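Local coordinates for protein carboxyvinyl-carboxyphosphonate phosphorylmutase (Bacillus anthracis, PDB 4IQD) that belongs to the phosphoenolpyruvate phosphomutase family of TIM-barrel proteins and holds pyruvic acid in several pockets, at residues 15-20 against 89-94; 73-78 against 110-115; 176-181 against 204-209; 212-217 against 235-240. All coordinates share one frame; numbering follows the deposited sequence.

Interaction 1. Residues 15-20 against 89-94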
loop_
_atom_site.group_PDB
_atom_site.type_symbol
_atom_site.label_atom_id
_atom_site.label_comp_id
_atom_site.label_asym_id
_atom_site.label_seq_id
_atom_site.Cartn_x
_atom_site.Cartn_y
_atom_site.Cartn_z
ATOM N N GLU A 15 11.069 -4.156 23.019
ATOM C CA GLU A 15 12.221 -3.670 23.759
ATOM C C GLU A 15 13.511 -4.170 23.122
ATOM O O GLU A 15 14.537 -3.500 23.177
ATOM C CB GLU A 15 12.139 -4.052 25.239
ATOM C CG GLU A 15 13.069 -3.228 26.121
ATOM C CD GLU A 15 12.440 -2.830 27.446
ATOM O OE1 GLU A 15 11.323 -3.303 27.747
ATOM O OE2 GLU A 15 13.065 -2.037 28.186
ATOM N N GLU A 16 13.453 -5.343 22.505
ATOM C CA GLU A 16 14.578 -5.847 21.733
ATOM C C GLU A 16 14.764 -4.983 20.498
ATOM O O GLU A 16 15.889 -4.673 20.107
ATOM C CB GLU A 16 14.352 -7.305 21.326
ATOM C CG GLU A 16 14.780 -8.312 22.384
ATOM C CD GLU A 16 14.126 -9.668 22.201
ATOM O OE1 GLU A 16 13.198 -9.778 21.373
ATOM O OE2 GLU A 16 14.539 -10.624 22.890
ATOM N N LEU A 17 13.650 -4.586 19.892
ATOM C CA LEU A 17 13.696 -3.813 18.658
ATOM C C LEU A 17 14.230 -2.399 18.868
ATOM O O LEU A 17 15.016 -1.899 18.061
ATOM C CB LEU A 17 12.324 -3.792 17.977
ATOM C CG LEU A 17 12.023 -5.053 17.162
ATOM C CD1 LEU A 17 10.670 -4.955 16.487
ATOM C CD2 LEU A 17 13.116 -5.299 16.136
ATOM N N ALA A 18 13.813 -1.760 19.954
ATOM C CA ALA A 18 14.291 -0.420 20.271
ATOM C C ALA A 18 15.786 -0.436 20.556
ATOM O O ALA A 18 16.527 0.425 20.085
ATOM C CB ALA A 18 13.537 0.140 21.454
ATOM N N ASN A 19 16.227 -1.421 21.328
ATOM C CA ASN A 19 17.633 -1.532 21.678
ATOM C C ASN A 19 18.484 -1.865 20.464
ATOM O O ASN A 19 19.605 -1.380 20.336
ATOM C CB ASN A 19 17.835 -2.575 22.775
ATOM C CG ASN A 19 17.121 -2.211 24.060
ATOM O OD1 ASN A 19 17.028 -1.039 24.420
ATOM N ND2 ASN A 19 16.608 -3.216 24.755
ATOM N N ARG A 20 17.943 -2.692 19.575
ATOM C CA ARG A 20 18.636 -3.044 18.344
ATOM C C ARG A 20 18.806 -1.790 17.509
ATOM O O ARG A 20 19.867 -1.548 16.943
ATOM C CB ARG A 20 17.853 -4.090 17.551
ATOM C CG ARG A 20 18.582 -4.589 16.309
ATOM C CD ARG A 20 17.648 -5.300 15.332
ATOM N NE ARG A 20 17.092 -6.547 15.855
ATOM C CZ ARG A 20 16.257 -7.335 15.182
ATOM N NH1 ARG A 20 15.875 -7.010 13.954
ATOM N NH2 ARG A 20 15.801 -8.449 15.739
ATOM N N ASP A 89 10.321 -7.913 10.990
ATOM C CA ASP A 89 10.992 -8.002 12.296
ATOM C C ASP A 89 12.194 -7.052 12.358
ATOM O O ASP A 89 13.217 -7.356 12.973
ATOM C CB ASP A 89 11.400 -9.444 12.637
ATOM C CG ASP A 89 11.740 -9.628 14.101
ATOM O OD1 ASP A 89 10.885 -9.312 14.954
ATOM O OD2 ASP A 89 12.866 -10.081 14.397
ATOM N N LEU A 90 12.057 -5.902 11.703
ATOM C CA LEU A 90 13.084 -4.864 11.730
ATOM C C LEU A 90 12.652 -3.679 12.580
ATOM O O LEU A 90 11.459 -3.399 12.690
ATOM C CB LEU A 90 13.385 -4.366 10.317
ATOM C CG LEU A 90 14.274 -5.240 9.440
ATOM C CD1 LEU A 90 14.507 -4.547 8.114
ATOM C CD2 LEU A 90 15.585 -5.520 10.145
ATOM N N PRO A 91 13.627 -2.974 13.178
ATOM C CA PRO A 91 13.328 -1.740 13.905
ATOM C C PRO A 91 12.742 -0.716 12.948
ATOM O O PRO A 91 13.303 -0.482 11.881
ATOM C CB PRO A 91 14.704 -1.270 14.383
ATOM C CG PRO A 91 15.561 -2.486 14.354
ATOM C CD PRO A 91 15.063 -3.295 13.207
ATOM N N VAL A 92 11.619 -0.121 13.325
ATOM C CA VAL A 92 10.973 0.861 12.475
ATOM C C VAL A 92 10.805 2.183 13.208
ATOM O O VAL A 92 10.240 2.230 14.298
ATOM C CB VAL A 92 9.601 0.362 11.991
ATOM C CG1 VAL A 92 8.864 1.463 11.253
ATOM C CG2 VAL A 92 9.772 -0.859 11.102
ATOM N N LEU A 93 11.326 3.244 12.602
ATOM C CA LEU A 93 11.131 4.603 13.083
ATOM C C LEU A 93 9.894 5.196 12.428
ATOM O O LEU A 93 9.798 5.274 11.202
ATOM C CB LEU A 93 12.357 5.460 12.766
ATOM C CG LEU A 93 12.258 6.978 12.904
ATOM C CD1 LEU A 93 12.021 7.405 14.347
ATOM C CD2 LEU A 93 13.523 7.613 12.359
ATOM N N VAL A 94 8.946 5.611 13.255
ATOM C CA VAL A 94 7.683 6.121 12.757
ATOM C C VAL A 94 7.543 7.616 12.985
ATOM O O VAL A 94 7.651 8.099 14.107
ATOM C CB VAL A 94 6.505 5.404 13.421
ATOM C CG1 VAL A 94 5.194 6.043 13.003
ATOM C CG2 VAL A 94 6.531 3.929 13.071
#
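L17 and R20, a turn apart on helix 14-26, lean together on the D89-P91 turn that carries the chain from helix 74-88 into strand 92-95. The tight part is van der Waals packing of P91, L17 and the R20 methylenes. The P91 ring presses on the helix, its CG 3.6 Å from R20 CD and its CB 3.7 Å from L17 O, while the R20 chain crosses it at about a right angle. L17 CD2 fills the corner between D89 O, 3.8 Å away, and the R20 guanidinium, whose face it covers.

R20 leaves the helix with CG anti to the backbone N, and its bend at chi3 (-66°) swings the guanidinium back to the turn. There NH1 donates to D89 O at 2.9 Å. D89 O lies well out of the guanidinium plane, and the N-H...O angle is only 130°. The looser, partly exposed side is the D89 carboxylate: OD2 stands 3.6 Å from R20 NH2, a long salt bridge, while OD1 takes a hydrogen bond from S12 N.

Around this, L17 also touches V85 of helix 74-88, P91 meets F21 and L24 farther along helix 14-26, and the P91 backbone bonds to L53 of strand 53-55.

Interaction 2. Residues 73-78 against 110-115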
loop_
_atom_site.group_PDB
_atom_site.type_symbol
_atom_site.label_atom_id
_atom_site.label_comp_id
_atom_site.label_asym_id
_atom_site.label_seq_id
_atom_site.Cartn_x
_atom_site.Cartn_y
_atom_site.Cartn_z
ATOM N N THR A 73 -5.193 9.499 11.509
ATOM C CA THR A 73 -5.243 9.314 12.953
ATOM C C THR A 73 -4.094 8.443 13.431
ATOM O O THR A 73 -3.479 7.725 12.646
ATOM C CB THR A 73 -6.560 8.665 13.384
ATOM O OG1 THR A 73 -6.581 7.301 12.952
ATOM C CG2 THR A 73 -7.740 9.404 12.781
ATOM N N SER A 74 -3.809 8.514 14.727
ATOM C CA SER A 74 -2.732 7.738 15.319
ATOM C C SER A 74 -2.997 6.251 15.148
ATOM O O SER A 74 -2.068 5.466 14.982
ATOM C CB SER A 74 -2.590 8.061 16.805
ATOM O OG SER A 74 -3.634 7.462 17.554
ATOM N N THR A 75 -4.273 5.880 15.183
ATOM C CA THR A 75 -4.688 4.487 15.032
ATOM C C THR A 75 -4.297 3.933 13.664
ATOM O O THR A 75 -3.817 2.804 13.553
ATOM C CB THR A 75 -6.211 4.334 15.216
ATOM O OG1 THR A 75 -6.591 4.821 16.508
ATOM C CG2 THR A 75 -6.625 2.872 15.092
ATOM N N GLU A 76 -4.505 4.739 12.626
ATOM C CA GLU A 76 -4.173 4.352 11.260
ATOM C C GLU A 76 -2.675 4.167 11.087
ATOM O O GLU A 76 -2.223 3.182 10.506
ATOM C CB GLU A 76 -4.663 5.413 10.275
ATOM C CG GLU A 76 -6.171 5.492 10.145
ATOM C CD GLU A 76 -6.624 6.709 9.366
ATOM O OE1 GLU A 76 -6.095 7.807 9.627
ATOM O OE2 GLU A 76 -7.506 6.569 8.494
ATOM N N VAL A 77 -1.908 5.129 11.589
ATOM C CA VAL A 77 -0.458 5.097 11.466
ATOM C C VAL A 77 0.126 3.914 12.229
ATOM O O VAL A 77 1.062 3.262 11.763
ATOM C CB VAL A 77 0.171 6.405 11.975
ATOM C CG1 VAL A 77 1.679 6.376 11.799
ATOM C CG2 VAL A 77 -0.430 7.593 11.242
ATOM N N ALA A 78 -0.444 3.629 13.395
ATOM C CA ALA A 78 0.020 2.527 14.227
ATOM C C ALA A 78 -0.275 1.164 13.595
ATOM O O ALA A 78 0.438 0.192 13.840
ATOM C CB ALA A 78 -0.591 2.620 15.615
ATOM N N ALA A 110 2.091 6.997 21.987
ATOM C CA ALA A 110 3.264 6.268 22.454
ATOM C C ALA A 110 2.936 4.823 22.803
ATOM O O ALA A 110 3.704 3.917 22.491
ATOM C CB ALA A 110 3.889 6.973 23.650
ATOM N N VAL A 111 1.798 4.606 23.451
ATOM C CA VAL A 111 1.394 3.257 23.825
ATOM C C VAL A 111 1.081 2.431 22.590
ATOM O O VAL A 111 1.495 1.280 22.483
ATOM C CB VAL A 111 0.152 3.263 24.723
ATOM C CG1 VAL A 111 -0.189 1.848 25.155
ATOM C CG2 VAL A 111 0.378 4.143 25.930
ATOM N N GLU A 112 0.343 3.031 21.662
ATOM C CA GLU A 112 -0.056 2.348 20.437
ATOM C C GLU A 112 1.149 1.917 19.615
ATOM O O GLU A 112 1.132 0.864 18.984
ATOM C CB GLU A 112 -0.961 3.243 19.592
ATOM C CG GLU A 112 -2.328 3.503 20.196
ATOM C CD GLU A 112 -3.148 4.464 19.360
ATOM O OE1 GLU A 112 -2.544 5.329 18.693
ATOM O OE2 GLU A 112 -4.391 4.349 19.365
HETATM N N MSE A 113 2.197 2.734 19.621
HETATM C CA MSE A 113 3.409 2.404 18.881
HETATM C C MSE A 113 4.183 1.271 19.555
HETATM O O MSE A 113 4.748 0.412 18.886
HETATM C CB MSE A 113 4.292 3.642 18.708
HETATM C CG MSE A 113 3.630 4.766 17.913
HETATM SE SE MSE A 113 3.089 4.256 16.102
HETATM C CE MSE A 113 1.805 5.676 15.754
ATOM N N VAL A 114 4.200 1.267 20.883
ATOM C CA VAL A 114 4.847 0.194 21.626
ATOM C C VAL A 114 4.088 -1.102 21.396
ATOM O O VAL A 114 4.683 -2.168 21.231
ATOM C CB VAL A 114 4.917 0.510 23.131
ATOM C CG1 VAL A 114 5.260 -0.736 23.930
ATOM C CG2 VAL A 114 5.933 1.614 23.393
ATOM N N GLU A 115 2.764 -0.998 21.368
ATOM C CA GLU A 115 1.918 -2.142 21.061
ATOM C C GLU A 115 2.219 -2.691 19.673
ATOM O O GLU A 115 2.225 -3.903 19.466
ATOM C CB GLU A 115 0.444 -1.765 21.173
ATOM C CG GLU A 115 -0.016 -1.528 22.596
ATOM C CD GLU A 115 -1.513 -1.350 22.694
ATOM O OE1 GLU A 115 -2.128 -0.954 21.684
ATOM O OE2 GLU A 115 -2.076 -1.613 23.775
#
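Two outer helices of the TIM barrel, 74-88 and 103-115, pack side by side here through S74, A78, E112 and M113. They flank strand 92-95 in the sequence, and their segments run almost parallel, 19° apart with axes 9.6 Å from each other.

The polar link lies toward the start of helix 74-88. S74 holds OG between its backbone N and carbonyl carbon (chi1 75°), and from there the hydroxyl donates to E112 OE1 at 2.7 Å, meeting the syn lone pair. The E112 chain reaches across extended beyond CG. Its other oxygen, OE2, forms a salt bridge with R108 on the same helix, so both carboxylate oxygens are held and the group has little freedom to rotate. The start of helix 74-88 is itself closed by a capping box: T73 N donates to E76 OE1 at 2.7 Å, and the return bond from E76 N to T73 OG1 is weak.

Deeper in, the contact turns apolar. A78 CB rests on the root of the glutamate, 4.0 Å from E112 CB. Selenomethionine M113 bends at chi2 and brings its methyl against V77 and A78, CE lying 4.0 Å from V77 CG1 and 3.8 Å from A78 N.

Interaction 3. Residues 176-181 against 204-209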
loop_
_atom_site.group_PDB
_atom_site.type_symbol
_atom_site.label_atom_id
_atom_site.label_comp_id
_atom_site.label_asym_id
_atom_site.label_seq_id
_atom_site.Cartn_x
_atom_site.Cartn_y
_atom_site.Cartn_z
ATOM N N GLU A 176 19.266 29.203 17.288
ATOM C CA GLU A 176 17.944 28.957 17.843
ATOM C C GLU A 176 17.642 27.475 17.816
ATOM O O GLU A 176 17.121 26.915 18.778
ATOM C CB GLU A 176 16.883 29.676 17.025
ATOM C CG GLU A 176 16.000 30.570 17.836
ATOM C CD GLU A 176 16.325 32.020 17.613
ATOM O OE1 GLU A 176 15.523 32.874 18.045
ATOM O OE2 GLU A 176 17.381 32.303 17.003
ATOM N N ALA A 177 17.960 26.846 16.694
ATOM C CA ALA A 177 17.733 25.421 16.537
ATOM C C ALA A 177 18.585 24.641 17.530
ATOM O O ALA A 177 18.100 23.710 18.170
ATOM C CB ALA A 177 18.035 24.996 15.118
ATOM N N ILE A 178 19.847 25.038 17.667
ATOM C CA ILE A 178 20.767 24.378 18.589
ATOM C C ILE A 178 20.231 24.421 20.012
ATOM O O ILE A 178 20.302 23.430 20.744
ATOM C CB ILE A 178 22.171 25.013 18.540
ATOM C CG1 ILE A 178 22.865 24.650 17.227
ATOM C CG2 ILE A 178 23.013 24.561 19.725
ATOM C CD1 ILE A 178 24.262 25.216 17.090
ATOM N N GLU A 179 19.691 25.573 20.399
ATOM C CA GLU A 179 19.104 25.735 21.723
ATOM C C GLU A 179 17.906 24.812 21.911
ATOM O O GLU A 179 17.820 24.100 22.910
ATOM C CB GLU A 179 18.695 27.190 21.965
ATOM C CG GLU A 179 19.859 28.120 22.280
ATOM C CD GLU A 179 20.492 27.828 23.628
ATOM O OE1 GLU A 179 21.712 27.564 23.670
ATOM O OE2 GLU A 179 19.769 27.870 24.646
ATOM N N ARG A 180 16.987 24.830 20.950
ATOM C CA ARG A 180 15.821 23.955 20.991
ATOM C C ARG A 180 16.261 22.506 21.092
ATOM O O ARG A 180 15.806 21.776 21.966
ATOM C CB ARG A 180 14.958 24.131 19.743
ATOM C CG ARG A 180 14.047 25.344 19.752
ATOM C CD ARG A 180 13.057 25.254 18.604
ATOM N NE ARG A 180 12.083 26.338 18.600
ATOM C CZ ARG A 180 10.881 26.270 19.164
ATOM N NH1 ARG A 180 10.496 25.171 19.792
ATOM N NH2 ARG A 180 10.061 27.308 19.103
ATOM N N ALA A 181 17.173 22.116 20.206
ATOM C CA ALA A 181 17.678 20.748 20.140
ATOM C C ALA A 181 18.192 20.233 21.480
ATOM O O ALA A 181 17.778 19.171 21.938
ATOM C CB ALA A 181 18.767 20.639 19.079
ATOM N N ARG A 204 28.414 20.161 10.567
ATOM C CA ARG A 204 29.501 19.919 11.513
ATOM C C ARG A 204 29.366 20.757 12.786
ATOM O O ARG A 204 29.650 20.277 13.882
ATOM C CB ARG A 204 30.851 20.191 10.844
ATOM C CG ARG A 204 31.097 19.401 9.562
ATOM C CD ARG A 204 32.512 19.641 9.038
ATOM N NE ARG A 204 32.846 18.818 7.876
ATOM C CZ ARG A 204 33.371 17.596 7.945
ATOM N NH1 ARG A 204 33.614 17.040 9.122
ATOM N NH2 ARG A 204 33.644 16.924 6.835
ATOM N N LEU A 205 28.938 22.008 12.635
ATOM C CA LEU A 205 28.765 22.892 13.785
ATOM C C LEU A 205 27.623 22.436 14.680
ATOM O O LEU A 205 27.738 22.455 15.906
ATOM C CB LEU A 205 28.502 24.326 13.338
ATOM C CG LEU A 205 28.173 25.297 14.474
ATOM C CD1 LEU A 205 29.328 25.385 15.466
ATOM C CD2 LEU A 205 27.828 26.671 13.934
ATOM N N PHE A 206 26.517 22.045 14.059
ATOM C CA PHE A 206 25.350 21.600 14.805
ATOM C C PHE A 206 25.715 20.348 15.592
ATOM O O PHE A 206 25.408 20.238 16.775
ATOM C CB PHE A 206 24.182 21.327 13.855
ATOM C CG PHE A 206 22.856 21.168 14.548
ATOM C CD1 PHE A 206 22.023 22.257 14.739
ATOM C CD2 PHE A 206 22.436 19.926 14.994
ATOM C CE1 PHE A 206 20.799 22.114 15.372
ATOM C CE2 PHE A 206 21.213 19.776 15.627
ATOM C CZ PHE A 206 20.395 20.873 15.817
ATOM N N ASN A 207 26.388 19.418 14.920
ATOM C CA ASN A 207 26.885 18.202 15.547
ATOM C C ASN A 207 27.796 18.514 16.730
ATOM O O ASN A 207 27.772 17.818 17.745
ATOM C CB ASN A 207 27.636 17.359 14.510
ATOM C CG ASN A 207 28.097 16.022 15.059
ATOM O OD1 ASN A 207 27.480 15.457 15.962
ATOM N ND2 ASN A 207 29.191 15.507 14.511
ATOM N N SER A 208 28.580 19.578 16.595
ATOM C CA SER A 208 29.561 19.951 17.605
ATOM C C SER A 208 28.910 20.554 18.838
ATOM O O SER A 208 29.433 20.443 19.943
ATOM C CB SER A 208 30.563 20.946 17.023
ATOM O OG SER A 208 31.644 21.146 17.915
ATOM N N LYS A 209 27.767 21.195 18.647
ATOM C CA LYS A 209 27.121 21.914 19.733
ATOM C C LYS A 209 25.957 21.141 20.346
ATOM O O LYS A 209 25.388 21.569 21.347
ATOM C CB LYS A 209 26.634 23.280 19.247
ATOM C CG LYS A 209 27.061 24.447 20.127
ATOM C CD LYS A 209 28.438 24.955 19.742
ATOM C CE LYS A 209 28.953 25.969 20.748
ATOM N NZ LYS A 209 27.999 27.094 20.956
#
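F206 and I178 interdigitate where two neighbouring outer helices of the TIM barrel, 174-187 and 200-209, lie side by side on either side of strand 191-194 in the sequence. The segments diverge by 34°, with a closest axis distance of 10.3 Å, and the F206 ring lies between them.

That ring is one bump. F206 carries CG anti to its backbone N (chi1 -167°), which stretches the phenyl group across to helix 174-187. The small side chains of A177 and A181 leave room for the ring on that side of helix 174-187. A181 CB meets the far end of the ring at CZ, 3.7 Å away, and A177 comes up to CE1, its carbonyl carbon lying near the ring plane at the edge, while its CB is 4.0 Å from F206 CE1. The third wall is I178, whose CG1 approaches F206 CD1 obliquely at 3.6 Å. F206 also touches I192 and P194 of strand 191-194, so the packing continues to the barrel wall.

I178 is the other bump, and the more deeply covered one. Its side chain slides past F206 in the opposite direction and fits into the notch between that ring and the base of K209, one turn on. The lysine lends only its first carbons here; its chain bends at chi2 and leads the amino end away, toward the exposed side. Helix 174-187 begins beside a bound pyruvic acid, which lies about 8 Å from the I178 side chain. At the outer end of the notch, K209 CB stands 3.7 Å from I178 CD1 and 3.9 Å from I178 CG2.

Interaction 4. Residues 212-217 against 235-240; sequences APLLAN and MGFQMV
A216 and F237 form the apolar centre. The alanine methyl sits over one face of the phenyl ring as a CH-pi contact, CB 3.9 Å from the ring centroid and 17° off the normal. L214 CB comes obliquely to the same ring, 3.5 Å from F237 CD1, and F203 of helix 200-209 meets it edge-to-face. On the other side of the sheet L215 and selenomethionine M239 cross obliquely, with L215 CG 3.7 Å from M239 CG.

Between these two faces, backbone bonds tie the segments together. A216 N donates to M239 O at 3.0 Å, and V240 lies beside A216 in a parallel bridge, its CA-H pointing to A216 O. L214 O takes a bond from Q238 N at 3.2 Å; M239 N adds a second, weak one.

Farther out, the extended Q238 chain slants across P213, with NE2 3.4 Å from P213 CA. One water gathers the polar edge: it accepts from L214 N at 2.7 Å and from Q238 NE2, and donates to G236 O. G236 itself closes helix 229-234 with a Schellman motif at positive phi, releasing the chain into F237.

Strand 215-217, helix 229-234 and strand 239-242 thus make a beta-alpha-beta crossover with adjacent parallel strands, the repeating element of a TIM barrel.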
loop_
_atom_site.group_PDB
_atom_site.type_symbol
_atom_site.label_atom_id
_atom_site.label_comp_id
_atom_site.label_asym_id
_atom_site.label_seq_id
_atom_site.Cartn_x
_atom_site.Cartn_y
_atom_site.Cartn_z
ATOM N N ALA A 212 23.863 14.689 20.905
ATOM C CA ALA A 212 23.002 13.605 20.445
ATOM C C ALA A 212 23.411 13.157 19.052
ATOM O O ALA A 212 23.992 13.931 18.299
ATOM C CB ALA A 212 21.545 14.047 20.441
ATOM N N PRO A 213 23.114 11.898 18.705
ATOM C CA PRO A 213 23.262 11.466 17.315
ATOM C C PRO A 213 22.335 12.274 16.422
ATOM O O PRO A 213 21.274 12.701 16.873
ATOM C CB PRO A 213 22.800 10.010 17.352
ATOM C CG PRO A 213 23.025 9.576 18.755
ATOM C CD PRO A 213 22.755 10.781 19.598
ATOM N N LEU A 214 22.730 12.490 15.174
ATOM C CA LEU A 214 21.925 13.295 14.268
ATOM C C LEU A 214 21.406 12.482 13.095
ATOM O O LEU A 214 22.066 11.554 12.629
ATOM C CB LEU A 214 22.721 14.501 13.769
ATOM C CG LEU A 214 23.239 15.442 14.857
ATOM C CD1 LEU A 214 23.857 16.676 14.238
ATOM C CD2 LEU A 214 22.130 15.822 15.822
ATOM N N LEU A 215 20.214 12.848 12.634
ATOM C CA LEU A 215 19.567 12.210 11.499
ATOM C C LEU A 215 19.626 13.142 10.299
ATOM O O LEU A 215 19.448 14.351 10.436
ATOM C CB LEU A 215 18.108 11.904 11.848
ATOM C CG LEU A 215 17.181 11.111 10.919
ATOM C CD1 LEU A 215 16.021 10.604 11.736
ATOM C CD2 LEU A 215 16.654 11.933 9.756
ATOM N N ALA A 216 19.870 12.571 9.126
ATOM C CA ALA A 216 19.848 13.323 7.882
ATOM C C ALA A 216 18.634 12.904 7.067
ATOM O O ALA A 216 18.332 11.719 6.962
ATOM C CB ALA A 216 21.119 13.083 7.099
ATOM N N ASN A 217 17.937 13.881 6.500
ATOM C CA ASN A 217 16.739 13.625 5.710
ATOM C C ASN A 217 17.024 13.630 4.215
ATOM O O ASN A 217 17.048 14.691 3.594
ATOM C CB ASN A 217 15.684 14.686 6.019
ATOM C CG ASN A 217 14.396 14.483 5.241
ATOM O OD1 ASN A 217 14.079 13.375 4.804
ATOM N ND2 ASN A 217 13.638 15.559 5.073
HETATM N N MSE A 235 30.413 13.942 7.936
HETATM C CA MSE A 235 29.942 15.300 8.112
HETATM C C MSE A 235 29.180 15.454 9.423
HETATM O O MSE A 235 28.719 16.544 9.760
HETATM C CB MSE A 235 29.083 15.716 6.924
HETATM C CG MSE A 235 29.838 15.772 5.603
HETATM SE SE MSE A 235 28.879 16.944 4.404
HETATM C CE MSE A 235 28.598 18.204 5.814
ATOM N N GLY A 236 29.045 14.354 10.154
ATOM C CA GLY A 236 28.515 14.400 11.505
ATOM C C GLY A 236 27.165 13.741 11.719
ATOM O O GLY A 236 26.482 14.036 12.700
ATOM N N PHE A 237 26.779 12.853 10.810
ATOM C CA PHE A 237 25.502 12.152 10.928
ATOM C C PHE A 237 25.692 10.666 11.184
ATOM O O PHE A 237 26.662 10.069 10.732
ATOM C CB PHE A 237 24.640 12.374 9.686
ATOM C CG PHE A 237 24.065 13.755 9.598
ATOM C CD1 PHE A 237 22.909 14.078 10.284
ATOM C CD2 PHE A 237 24.686 14.731 8.841
ATOM C CE1 PHE A 237 22.381 15.348 10.215
ATOM C CE2 PHE A 237 24.162 16.002 8.767
ATOM C CZ PHE A 237 23.006 16.311 9.456
ATOM N N GLN A 238 24.756 10.075 11.917
ATOM C CA GLN A 238 24.867 8.671 12.292
ATOM C C GLN A 238 23.702 7.838 11.769
ATOM O O GLN A 238 23.648 6.628 11.978
ATOM C CB GLN A 238 25.000 8.548 13.808
ATOM C CG GLN A 238 26.127 9.402 14.356
ATOM C CD GLN A 238 26.212 9.379 15.861
ATOM O OE1 GLN A 238 26.095 8.326 16.485
ATOM N NE2 GLN A 238 26.420 10.547 16.457
HETATM N N MSE A 239 22.772 8.494 11.085
HETATM C CA MSE A 239 21.678 7.799 10.426
HETATM C C MSE A 239 21.089 8.701 9.354
HETATM O O MSE A 239 21.156 9.926 9.457
HETATM C CB MSE A 239 20.606 7.382 11.433
HETATM C CG MSE A 239 19.581 8.454 11.744
HETATM SE SE MSE A 239 18.519 8.052 13.327
HETATM C CE MSE A 239 19.808 8.606 14.678
ATOM N N VAL A 240 20.528 8.094 8.315
ATOM C CA VAL A 240 19.954 8.853 7.216
ATOM C C VAL A 240 18.711 8.169 6.668
ATOM O O VAL A 240 18.697 6.958 6.454
ATOM C CB VAL A 240 20.982 9.086 6.085
ATOM C CG1 VAL A 240 21.705 7.799 5.745
ATOM C CG2 VAL A 240 20.313 9.677 4.857
HETATM O O HOH W 1 25.433 12.461 15.005
#

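Overall arrangement
From the N terminus, helix 14-26 opens interaction 1, which closes a long loop on reaching 89-94. Interaction 2 opens inside that loop at 73-78 and ends beyond it at 110-115, so the two cross; V94 of strand 92-95 packs on V77 and M113, joining them. Interactions 3 and 4 follow in series, each closing a short loop: 176-181 to 204-209 between outer helices, then 212-217 to 235-240 between strands. These two touch where F206 and N207 meet L214. Interaction 4 also reaches back to interaction 1, with L93 against L215, whereas interactions 2 and 4 lie on opposite sides of the chain's centre.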